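Local coordinates for protein aldo-keto reductase family 1, member B4 (Aldose reductase) (Schistosoma japonicum, PDB 4HBK) that probably reduces carbonyl compounds such as aldose sugars to alcohols with NADPH, as an aldo-keto reductase of a parasitic blood fluke, at residues Asn136-Pro146 / Gly185-Phe195. Numbering follows the deposited sequence.
Sequences NYLDLYLIHWP and GLVKSIGLSNF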
loop_
_atom_site.group_PDB
_atom_site.type_symbol
_atom_site.label_atom_id
_atom_site.label_comp_id
_atom_site.label_asym_id
_atom_site.label_seq_id
_atom_site.Cartn_x
_atom_site.Cartn_y
_atom_site.Cartn_z
ATOM N N ASN A 136 19.688 1.726 -2.390
ATOM C CA ASN A 136 20.359 2.451 -1.316
ATOM C C ASN A 136 19.374 3.192 -0.438
ATOM O O ASN A 136 19.699 3.549 0.687
ATOM C CB ASN A 136 21.409 3.418 -1.864
ATOM C CG ASN A 136 22.428 2.715 -2.733
ATOM O OD1 ASN A 136 23.015 1.710 -2.339
ATOM N ND2 ASN A 136 22.612 3.215 -3.933
ATOM N N TYR A 137 18.174 3.420 -0.959
ATOM C CA TYR A 137 17.114 4.073 -0.194
ATOM C C TYR A 137 15.742 3.657 -0.724
ATOM O O TYR A 137 15.622 3.180 -1.855
ATOM C CB TYR A 137 17.251 5.599 -0.260
ATOM C CG TYR A 137 16.937 6.165 -1.624
ATOM C CD1 TYR A 137 15.636 6.519 -1.970
ATOM C CD2 TYR A 137 17.939 6.326 -2.578
ATOM C CE1 TYR A 137 15.346 7.026 -3.222
ATOM C CE2 TYR A 137 17.660 6.835 -3.836
ATOM C CZ TYR A 137 16.366 7.180 -4.154
ATOM O OH TYR A 137 16.088 7.697 -5.404
ATOM N N LEU A 138 14.719 3.837 0.108
ATOM C CA LEU A 138 13.337 3.580 -0.272
ATOM C C LEU A 138 12.654 4.923 -0.420
ATOM O O LEU A 138 12.974 5.867 0.298
ATOM C CB LEU A 138 12.613 2.761 0.812
ATOM C CG LEU A 138 13.108 1.344 1.121
ATOM C CD1 LEU A 138 12.432 0.767 2.364
ATOM C CD2 LEU A 138 12.874 0.421 -0.071
ATOM N N ASP A 139 11.722 5.031 -1.356
ATOM C CA ASP A 139 10.942 6.255 -1.448
ATOM C C ASP A 139 9.939 6.348 -0.305
ATOM O O ASP A 139 9.674 7.439 0.208
ATOM C CB ASP A 139 10.240 6.350 -2.797
ATOM C CG ASP A 139 11.220 6.534 -3.930
ATOM O OD1 ASP A 139 11.601 7.692 -4.182
ATOM O OD2 ASP A 139 11.623 5.520 -4.546
ATOM N N LEU A 140 9.399 5.201 0.095
ATOM C CA LEU A 140 8.365 5.165 1.120
ATOM C C LEU A 140 8.482 3.874 1.946
ATOM O O LEU A 140 8.691 2.789 1.395
ATOM C CB LEU A 140 6.971 5.279 0.469
ATOM C CG LEU A 140 5.750 5.331 1.397
ATOM C CD1 LEU A 140 5.884 6.475 2.386
ATOM C CD2 LEU A 140 4.403 5.396 0.629
ATOM N N TYR A 141 8.352 4.004 3.266
ATOM C CA TYR A 141 8.435 2.868 4.176
ATOM C C TYR A 141 7.304 2.998 5.182
ATOM O O TYR A 141 7.240 3.969 5.935
ATOM C CB TYR A 141 9.784 2.881 4.897
ATOM C CG TYR A 141 10.244 1.553 5.494
ATOM C CD1 TYR A 141 10.094 0.347 4.800
ATOM C CD2 TYR A 141 10.877 1.517 6.735
ATOM C CE1 TYR A 141 10.546 -0.866 5.351
ATOM C CE2 TYR A 141 11.329 0.329 7.287
ATOM C CZ TYR A 141 11.169 -0.859 6.602
ATOM O OH TYR A 141 11.634 -2.023 7.186
ATOM N N LEU A 142 6.411 2.013 5.186
ATOM C CA LEU A 142 5.200 2.058 5.995
ATOM C C LEU A 142 5.268 1.082 7.150
ATOM O O LEU A 142 5.803 -0.015 7.015
ATOM C CB LEU A 142 3.993 1.650 5.149
ATOM C CG LEU A 142 3.743 2.394 3.845
ATOM C CD1 LEU A 142 2.451 1.883 3.221
ATOM C CD2 LEU A 142 3.683 3.898 4.101
ATOM N N ILE A 143 4.685 1.453 8.280
ATOM C CA ILE A 143 4.411 0.449 9.297
ATOM C C ILE A 143 3.249 -0.423 8.810
ATOM O O ILE A 143 2.145 0.076 8.557
ATOM C CB ILE A 143 4.083 1.088 10.646
ATOM C CG1 ILE A 143 5.228 2.014 11.072
ATOM C CG2 ILE A 143 3.838 0.005 11.698
ATOM C CD1 ILE A 143 5.069 2.585 12.464
ATOM N N HIS A 144 3.494 -1.725 8.659
ATOM C CA HIS A 144 2.535 -2.592 7.953
ATOM C C HIS A 144 1.187 -2.720 8.672
ATOM O O HIS A 144 0.141 -2.730 8.023
ATOM C CB HIS A 144 3.137 -3.973 7.714
ATOM C CG HIS A 144 2.602 -4.669 6.504
ATOM N ND1 HIS A 144 3.417 -5.353 5.621
ATOM C CD2 HIS A 144 1.340 -4.806 6.036
ATOM C CE1 HIS A 144 2.675 -5.879 4.663
ATOM N NE2 HIS A 144 1.413 -5.566 4.891
ATOM N N TRP A 145 1.236 -2.825 10.002
ATOM C CA TRP A 145 0.064 -2.966 10.875
ATOM C C TRP A 145 0.368 -2.231 12.176
ATOM O O TRP A 145 1.535 -2.011 12.495
ATOM C CB TRP A 145 -0.218 -4.451 11.193
ATOM C CG TRP A 145 -0.765 -5.239 10.033
ATOM C CD1 TRP A 145 -0.054 -5.968 9.127
ATOM C CD2 TRP A 145 -2.144 -5.370 9.657
ATOM N NE1 TRP A 145 -0.904 -6.546 8.205
ATOM C CE2 TRP A 145 -2.192 -6.195 8.511
ATOM C CE3 TRP A 145 -3.340 -4.876 10.181
ATOM C CZ2 TRP A 145 -3.390 -6.519 7.867
ATOM C CZ3 TRP A 145 -4.530 -5.198 9.540
ATOM C CH2 TRP A 145 -4.546 -6.007 8.391
ATOM N N PRO A 146 -0.679 -1.847 12.927
ATOM C CA PRO A 146 -0.573 -1.321 14.300
ATOM C C PRO A 146 -0.450 -2.416 15.379
ATOM O O PRO A 146 -0.472 -2.106 16.582
ATOM C CB PRO A 146 -1.889 -0.563 14.506
ATOM C CG PRO A 146 -2.777 -0.910 13.321
ATOM C CD PRO A 146 -2.068 -1.884 12.442
ATOM N N GLY A 185 18.805 9.235 5.511
ATOM C CA GLY A 185 18.721 9.094 4.066
ATOM C C GLY A 185 18.386 7.699 3.538
ATOM O O GLY A 185 18.332 7.492 2.324
ATOM N N LEU A 186 18.153 6.741 4.430
ATOM C CA LEU A 186 17.767 5.398 4.015
ATOM C C LEU A 186 16.341 5.365 3.460
ATOM O O LEU A 186 15.999 4.520 2.628
ATOM C CB LEU A 186 17.914 4.409 5.176
ATOM C CG LEU A 186 19.332 4.218 5.712
ATOM C CD1 LEU A 186 19.317 3.453 7.015
ATOM C CD2 LEU A 186 20.185 3.492 4.690
ATOM N N VAL A 187 15.518 6.296 3.920
ATOM C CA VAL A 187 14.130 6.388 3.482
ATOM C C VAL A 187 13.761 7.854 3.238
ATOM O O VAL A 187 14.134 8.710 4.026
ATOM C CB VAL A 187 13.203 5.777 4.551
ATOM C CG1 VAL A 187 11.775 6.159 4.304
ATOM C CG2 VAL A 187 13.363 4.245 4.590
ATOM N N LYS A 188 13.037 8.151 2.157
ATOM C CA LYS A 188 12.655 9.546 1.876
ATOM C C LYS A 188 11.402 9.985 2.633
ATOM O O LYS A 188 11.326 11.111 3.139
ATOM C CB LYS A 188 12.447 9.780 0.386
ATOM C CG LYS A 188 13.649 9.470 -0.483
ATOM C CD LYS A 188 14.847 10.324 -0.133
ATOM C CE LYS A 188 15.860 10.326 -1.274
ATOM N NZ LYS A 188 17.083 11.127 -0.960
ATOM N N SER A 189 10.407 9.100 2.685
ATOM C CA SER A 189 9.145 9.410 3.348
ATOM C C SER A 189 8.716 8.190 4.141
ATOM O O SER A 189 8.997 7.064 3.741
ATOM C CB SER A 189 8.062 9.747 2.320
ATOM O OG SER A 189 8.452 10.789 1.440
ATOM N N ILE A 190 8.043 8.408 5.263
ATOM C CA ILE A 190 7.519 7.307 6.063
ATOM C C ILE A 190 5.996 7.411 6.211
ATOM O O ILE A 190 5.428 8.492 6.068
ATOM C CB ILE A 190 8.192 7.276 7.452
ATOM C CG1 ILE A 190 8.162 8.676 8.077
ATOM C CG2 ILE A 190 9.635 6.772 7.332
ATOM C CD1 ILE A 190 8.850 8.748 9.449
ATOM N N GLY A 191 5.335 6.291 6.491
ATOM C CA GLY A 191 3.888 6.292 6.615
ATOM C C GLY A 191 3.297 5.097 7.352
ATOM O O GLY A 191 4.013 4.334 8.001
ATOM N N LEU A 192 1.981 4.932 7.236
ATOM C CA LEU A 192 1.247 3.941 8.015
ATOM C C LEU A 192 0.410 3.040 7.121
ATOM O O LEU A 192 -0.034 3.448 6.055
ATOM C CB LEU A 192 0.336 4.654 9.024
ATOM C CG LEU A 192 1.043 5.650 9.956
ATOM C CD1 LEU A 192 0.042 6.538 10.691
ATOM C CD2 LEU A 192 1.950 4.935 10.945
ATOM N N SER A 193 0.200 1.807 7.562
ATOM C CA SER A 193 -0.694 0.889 6.876
ATOM C C SER A 193 -1.677 0.279 7.866
ATOM O O SER A 193 -1.279 -0.159 8.937
ATOM C CB SER A 193 0.099 -0.210 6.161
ATOM O OG SER A 193 -0.774 -1.094 5.476
ATOM N N ASN A 194 -2.961 0.260 7.513
ATOM C CA ASN A 194 -3.981 -0.329 8.380
ATOM C C ASN A 194 -4.083 0.310 9.765
ATOM O O ASN A 194 -4.395 -0.379 10.741
ATOM C CB ASN A 194 -3.743 -1.838 8.546
ATOM C CG ASN A 194 -3.787 -2.583 7.222
ATOM O OD1 ASN A 194 -4.792 -2.550 6.502
ATOM N ND2 ASN A 194 -2.684 -3.245 6.884
ATOM N N PHE A 195 -3.802 1.610 9.861
ATOM C CA PHE A 195 -4.000 2.328 11.115
ATOM C C PHE A 195 -5.365 2.980 11.070
ATOM O O PHE A 195 -5.815 3.364 10.003
ATOM C CB PHE A 195 -2.926 3.403 11.315
ATOM C CG PHE A 195 -1.653 2.890 11.922
ATOM C CD1 PHE A 195 -0.964 1.845 11.335
ATOM C CD2 PHE A 195 -1.140 3.465 13.068
ATOM C CE1 PHE A 195 0.202 1.375 11.882
ATOM C CE2 PHE A 195 0.036 2.990 13.632
ATOM C CZ PHE A 195 0.705 1.944 13.037
HETATM O O HOH W 1 8.993 9.928 -0.974
#
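The amide of Asn194 lies over one face of the Trp145 indole, their planes only 17° apart, with ND2 above the ring centre and 3.4 Å from Trp145 CE2. ND2 donates to the carbonyl O of His144 at 3.1 Å, nearly in line with the C=O, while OD1 is taken by Tyr241 OH; bonds at both ends thus fix the amide's rotation. One residue on, the Phe195 ring is sandwiched: Pro146 CB sits over one face, 3.9 Å from the centroid, Leu192 CD2 over the other, and Ile143 CG2 meets the edge. At the opposite end of the contact, Lys188 bends at chi2 (-61°) to carry CE and NZ over a face of the Tyr137 ring, a CH-pi and cation-pi pair; Asp139 OD1 approaches the ring edge, its OD2 salt-bridged to Arg103.

Between these ends run adjacent parallel strands of the (beta/alpha)8 barrel, joined through helix 171-183 as a beta-alpha-beta crossover. Ile143 N donates to Gly191 O (3.0 Å), and Gly191 N to Tyr141 O (3.1 Å). Because Gly191 lacks a side chain, Leu142 CD2 can settle 3.5 Å from its CA. Where both chains turn a corner, a water bridges Asp139 O and Ser189 OG, the latter also hydrogen-bonded to Asn42 ND2. Strand 140-143 leads into His144, a predicted substrate-binding residue whose side chain lies about 4 Å from those of Tyr82 and Lys111.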